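Local coordinates for G protein alpha subunit (PDB 4FID), which binds guanine nucleotides as the alpha subunit of a heterotrimeric G protein and probably acts as a GTPase switch in transmembrane signalling, at residues Ser44-Leu56 / Cys118-Ala130. Sequence-based numbering, arbitrary orientation.
Sequences SICSNVVTCMRTL and CAKYLFENVKRIA
Phe123 drops as a knob into a hole on helix 42-62 formed by Val49, Cys52, Met53 and Leu56. Bends at chi2 and chi3 (59° and 73°) fold the selenomethionine Met53 back, setting its CE over the centre of the ring in a CH-pi contact, 3.5 Å from the centroid of Phe123, while SE stays oblique. Ala119 O, one turn earlier, lies above the opposite face, displaced toward its rim. At the ring edge, Leu56 CD1 reaches Phe123 CE2 (3.7 Å) and the carbonyl oxygen of Val49 lies near the ring plane. Beside this knob, Leu122 inserts its two branches separately: CD1 against Asn48 CB, CD2 against Ile45 CG2 (3.9 Å). Val49 forks likewise, CG1 meeting Val126 CG2 at 4.0 Å and CG2 turned to Leu122 and Ile129, whose CG2 also touches Cys46 SG at 3.8 Å. No hydrogen bond joins the segments; Asn48 ND2 is hydrogen-bonded to Asn144 OD1, outside both. The axes of 44-56 and 119-124 cross at -110°, 9.4 Å apart, within the all-helical domain characteristic of G-alpha subunits. Cys118 touches GDP at one end. Helices 90-99 and 101-108 pack around Met53, Trp98 of the former meeting the Phe123 ring; the whole contact lies away from the Ras-like domain's beta-sheet.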
loop_
_atom_site.group_PDB
_atom_site.type_symbol
_atom_site.label_atom_id
_atom_site.label_comp_id
_atom_site.label_asym_id
_atom_site.label_seq_id
_atom_site.Cartn_x
_atom_site.Cartn_y
_atom_site.Cartn_z
ATOM N N SER A 44 -10.396 -14.612 2.174
ATOM C CA SER A 44 -9.837 -13.530 2.954
ATOM C C SER A 44 -10.622 -12.259 2.676
ATOM O O SER A 44 -10.852 -11.457 3.583
ATOM C CB SER A 44 -8.343 -13.343 2.690
ATOM O OG SER A 44 -8.139 -12.597 1.520
ATOM N N ILE A 45 -11.063 -12.078 1.438
ATOM C CA ILE A 45 -11.896 -10.921 1.129
ATOM C C ILE A 45 -13.225 -11.002 1.874
ATOM O O ILE A 45 -13.655 -10.032 2.515
ATOM C CB ILE A 45 -12.152 -10.778 -0.367
ATOM C CG1 ILE A 45 -10.842 -10.429 -1.079
ATOM C CG2 ILE A 45 -13.230 -9.716 -0.612
ATOM C CD1 ILE A 45 -10.945 -10.518 -2.589
ATOM N N CYS A 46 -13.860 -12.165 1.822
ATOM C CA CYS A 46 -15.115 -12.336 2.539
ATOM C C CYS A 46 -14.930 -12.162 4.051
ATOM O O CYS A 46 -15.748 -11.538 4.717
ATOM C CB CYS A 46 -15.780 -13.671 2.176
ATOM S SG CYS A 46 -16.379 -13.710 0.449
ATOM N N SER A 47 -13.838 -12.692 4.578
ATOM C CA SER A 47 -13.494 -12.522 5.983
ATOM C C SER A 47 -13.267 -11.045 6.377
ATOM O O SER A 47 -13.790 -10.571 7.402
ATOM C CB SER A 47 -12.250 -13.356 6.306
ATOM O OG SER A 47 -11.915 -13.248 7.673
ATOM N N ASN A 48 -12.471 -10.337 5.578
ATOM C CA ASN A 48 -12.221 -8.911 5.798
ATOM C C ASN A 48 -13.500 -8.058 5.855
ATOM O O ASN A 48 -13.538 -7.046 6.557
ATOM C CB ASN A 48 -11.309 -8.344 4.708
ATOM C CG ASN A 48 -9.905 -8.855 4.798
ATOM O OD1 ASN A 48 -9.537 -9.488 5.787
ATOM N ND2 ASN A 48 -9.101 -8.588 3.773
ATOM N N VAL A 49 -14.529 -8.445 5.099
ATOM C CA VAL A 49 -15.780 -7.702 5.116
ATOM C C VAL A 49 -16.302 -7.679 6.541
ATOM O O VAL A 49 -16.636 -6.615 7.073
ATOM C CB VAL A 49 -16.870 -8.284 4.139
ATOM C CG1 VAL A 49 -18.238 -7.659 4.412
ATOM C CG2 VAL A 49 -16.481 -8.080 2.673
ATOM N N VAL A 50 -16.334 -8.852 7.172
ATOM C CA VAL A 50 -16.904 -8.979 8.513
ATOM C C VAL A 50 -15.981 -8.421 9.599
ATOM O O VAL A 50 -16.421 -7.644 10.462
ATOM C CB VAL A 50 -17.304 -10.429 8.841
ATOM C CG1 VAL A 50 -17.765 -10.542 10.287
ATOM C CG2 VAL A 50 -18.398 -10.922 7.885
ATOM N N THR A 51 -14.703 -8.788 9.552
ATOM C CA THR A 51 -13.790 -8.365 10.609
ATOM C C THR A 51 -13.604 -6.842 10.649
ATOM O O THR A 51 -13.579 -6.260 11.728
ATOM C CB THR A 51 -12.430 -9.127 10.584
ATOM O OG1 THR A 51 -11.629 -8.708 9.470
ATOM C CG2 THR A 51 -12.662 -10.622 10.506
ATOM N N CYS A 52 -13.498 -6.201 9.482
ATOM C CA CYS A 52 -13.416 -4.736 9.410
ATOM C C CYS A 52 -14.635 -4.057 10.010
ATOM O O CYS A 52 -14.520 -2.961 10.547
ATOM C CB CYS A 52 -13.283 -4.250 7.968
ATOM S SG CYS A 52 -11.658 -4.421 7.185
HETATM N N MSE A 53 -15.804 -4.693 9.905
HETATM C CA MSE A 53 -17.035 -4.106 10.427
HETATM C C MSE A 53 -17.206 -4.384 11.911
HETATM O O MSE A 53 -17.700 -3.530 12.642
HETATM C CB MSE A 53 -18.273 -4.556 9.635
HETATM C CG MSE A 53 -19.593 -3.904 10.127
HETATM SE SE MSE A 53 -19.690 -1.900 10.072
HETATM C CE MSE A 53 -19.857 -1.572 8.155
ATOM N N ARG A 54 -16.791 -5.568 12.360
ATOM C CA ARG A 54 -16.701 -5.841 13.800
ATOM C C ARG A 54 -15.840 -4.771 14.456
ATOM O O ARG A 54 -16.213 -4.221 15.488
ATOM C CB ARG A 54 -16.110 -7.228 14.081
ATOM C CG ARG A 54 -17.038 -8.379 13.751
ATOM C CD ARG A 54 -16.379 -9.727 13.960
ATOM N NE ARG A 54 -17.324 -10.812 13.694
ATOM C CZ ARG A 54 -17.011 -12.107 13.614
ATOM N NH1 ARG A 54 -15.756 -12.521 13.777
ATOM N NH2 ARG A 54 -17.966 -12.993 13.358
ATOM N N THR A 55 -14.697 -4.471 13.838
ATOM C CA THR A 55 -13.780 -3.427 14.309
ATOM C C THR A 55 -14.497 -2.100 14.558
ATOM O O THR A 55 -14.331 -1.493 15.611
ATOM C CB THR A 55 -12.634 -3.176 13.283
ATOM O OG1 THR A 55 -11.856 -4.365 13.126
ATOM C CG2 THR A 55 -11.720 -2.012 13.715
ATOM N N LEU A 56 -15.268 -1.637 13.577
ATOM C CA LEU A 56 -15.992 -0.370 13.709
ATOM C C LEU A 56 -17.057 -0.439 14.807
ATOM O O LEU A 56 -17.195 0.497 15.599
ATOM C CB LEU A 56 -16.615 0.086 12.369
ATOM C CG LEU A 56 -15.717 0.760 11.328
ATOM C CD1 LEU A 56 -16.348 0.831 9.916
ATOM C CD2 LEU A 56 -15.342 2.147 11.797
ATOM N N CYS A 118 -8.718 -1.082 3.259
ATOM C CA CYS A 118 -9.666 -1.611 2.297
ATOM C C CYS A 118 -11.116 -1.603 2.805
ATOM O O CYS A 118 -12.028 -2.048 2.090
ATOM C CB CYS A 118 -9.266 -3.031 1.911
ATOM S SG CYS A 118 -9.308 -4.170 3.308
ATOM N N ALA A 119 -11.322 -1.091 4.020
ATOM C CA ALA A 119 -12.613 -1.212 4.694
ATOM C C ALA A 119 -13.782 -0.649 3.885
ATOM O O ALA A 119 -14.716 -1.383 3.534
ATOM C CB ALA A 119 -12.568 -0.588 6.077
ATOM N N LYS A 120 -13.728 0.647 3.598
ATOM C CA LYS A 120 -14.759 1.319 2.810
ATOM C C LYS A 120 -15.003 0.627 1.471
ATOM O O LYS A 120 -16.157 0.426 1.072
ATOM C CB LYS A 120 -14.392 2.780 2.579
ATOM C CG LYS A 120 -15.306 3.506 1.587
ATOM C CD LYS A 120 -15.115 5.012 1.701
ATOM C CE LYS A 120 -15.868 5.775 0.618
ATOM N NZ LYS A 120 -15.678 7.254 0.739
ATOM N N TYR A 121 -13.933 0.242 0.780
ATOM C CA TYR A 121 -14.105 -0.461 -0.492
ATOM C C TYR A 121 -14.910 -1.731 -0.283
ATOM O O TYR A 121 -15.851 -1.992 -1.016
ATOM C CB TYR A 121 -12.764 -0.767 -1.165
ATOM C CG TYR A 121 -12.859 -1.563 -2.456
ATOM C CD1 TYR A 121 -12.870 -0.923 -3.694
ATOM C CD2 TYR A 121 -12.901 -2.962 -2.442
ATOM C CE1 TYR A 121 -12.941 -1.649 -4.881
ATOM C CE2 TYR A 121 -12.975 -3.700 -3.620
ATOM C CZ TYR A 121 -12.989 -3.035 -4.841
ATOM O OH TYR A 121 -13.045 -3.749 -6.029
ATOM N N LEU A 122 -14.554 -2.520 0.725
ATOM C CA LEU A 122 -15.289 -3.756 0.989
ATOM C C LEU A 122 -16.778 -3.489 1.209
ATOM O O LEU A 122 -17.604 -4.126 0.589
ATOM C CB LEU A 122 -14.670 -4.563 2.140
ATOM C CG LEU A 122 -13.287 -5.119 1.764
ATOM C CD1 LEU A 122 -12.560 -5.907 2.902
ATOM C CD2 LEU A 122 -13.427 -5.949 0.522
ATOM N N PHE A 123 -17.110 -2.527 2.061
ATOM C CA PHE A 123 -18.502 -2.174 2.324
ATOM C C PHE A 123 -19.267 -1.717 1.075
ATOM O O PHE A 123 -20.384 -2.165 0.819
ATOM C CB PHE A 123 -18.571 -1.108 3.425
ATOM C CG PHE A 123 -17.859 -1.521 4.690
ATOM C CD1 PHE A 123 -17.696 -2.872 4.997
ATOM C CD2 PHE A 123 -17.334 -0.571 5.560
ATOM C CE1 PHE A 123 -17.024 -3.260 6.147
ATOM C CE2 PHE A 123 -16.665 -0.957 6.715
ATOM C CZ PHE A 123 -16.513 -2.299 7.011
ATOM N N GLU A 124 -18.665 -0.842 0.284
ATOM C CA GLU A 124 -19.333 -0.372 -0.916
ATOM C C GLU A 124 -19.543 -1.465 -1.950
ATOM O O GLU A 124 -20.294 -1.286 -2.906
ATOM C CB GLU A 124 -18.575 0.805 -1.514
ATOM C CG GLU A 124 -18.652 2.039 -0.626
ATOM C CD GLU A 124 -17.708 3.143 -1.042
ATOM O OE1 GLU A 124 -16.935 2.971 -2.012
ATOM O OE2 GLU A 124 -17.740 4.195 -0.379
ATOM N N ASN A 125 -18.883 -2.604 -1.752
ATOM C CA ASN A 125 -18.919 -3.688 -2.722
ATOM C C ASN A 125 -19.563 -4.945 -2.172
ATOM O O ASN A 125 -19.484 -6.012 -2.799
ATOM C CB ASN A 125 -17.511 -3.988 -3.248
ATOM C CG ASN A 125 -17.082 -3.024 -4.351
ATOM O OD1 ASN A 125 -17.365 -3.255 -5.517
ATOM N ND2 ASN A 125 -16.400 -1.942 -3.981
ATOM N N VAL A 126 -20.217 -4.809 -1.012
ATOM C CA VAL A 126 -20.762 -5.958 -0.282
ATOM C C VAL A 126 -21.849 -6.754 -1.032
ATOM O O VAL A 126 -21.862 -7.984 -0.977
ATOM C CB VAL A 126 -21.252 -5.576 1.126
ATOM C CG1 VAL A 126 -22.600 -4.874 1.065
ATOM C CG2 VAL A 126 -21.339 -6.819 1.986
ATOM N N LYS A 127 -22.738 -6.059 -1.736
ATOM C CA LYS A 127 -23.770 -6.727 -2.529
ATOM C C LYS A 127 -23.146 -7.724 -3.499
ATOM O O LYS A 127 -23.683 -8.800 -3.713
ATOM C CB LYS A 127 -24.611 -5.719 -3.308
ATOM C CG LYS A 127 -25.522 -4.827 -2.473
ATOM C CD LYS A 127 -26.110 -3.712 -3.348
ATOM C CE LYS A 127 -27.113 -2.831 -2.603
ATOM N NZ LYS A 127 -27.550 -1.654 -3.426
ATOM N N ARG A 128 -22.007 -7.365 -4.079
ATOM C CA ARG A 128 -21.349 -8.227 -5.052
ATOM C C ARG A 128 -20.431 -9.284 -4.428
ATOM O O ARG A 128 -20.216 -10.338 -5.018
ATOM C CB ARG A 128 -20.585 -7.388 -6.073
ATOM C CG ARG A 128 -19.860 -8.205 -7.146
ATOM C CD ARG A 128 -19.053 -7.294 -8.084
ATOM N NE ARG A 128 -18.197 -6.395 -7.317
ATOM C CZ ARG A 128 -16.913 -6.605 -7.049
ATOM N NH1 ARG A 128 -16.290 -7.670 -7.517
ATOM N NH2 ARG A 128 -16.250 -5.726 -6.318
ATOM N N ILE A 129 -19.891 -9.005 -3.242
ATOM C CA ILE A 129 -18.975 -9.937 -2.575
ATOM C C ILE A 129 -19.753 -11.047 -1.877
ATOM O O ILE A 129 -19.279 -12.181 -1.759
ATOM C CB ILE A 129 -18.072 -9.214 -1.530
ATOM C CG1 ILE A 129 -17.075 -8.280 -2.213
ATOM C CG2 ILE A 129 -17.322 -10.214 -0.648
ATOM C CD1 ILE A 129 -16.570 -7.201 -1.282
ATOM N N ALA A 130 -20.955 -10.703 -1.424
ATOM C CA ALA A 130 -21.774 -11.615 -0.644
ATOM C C ALA A 130 -22.629 -12.535 -1.500
ATOM O O ALA A 130 -23.424 -13.294 -0.967
ATOM C CB ALA A 130 -22.641 -10.841 0.315
#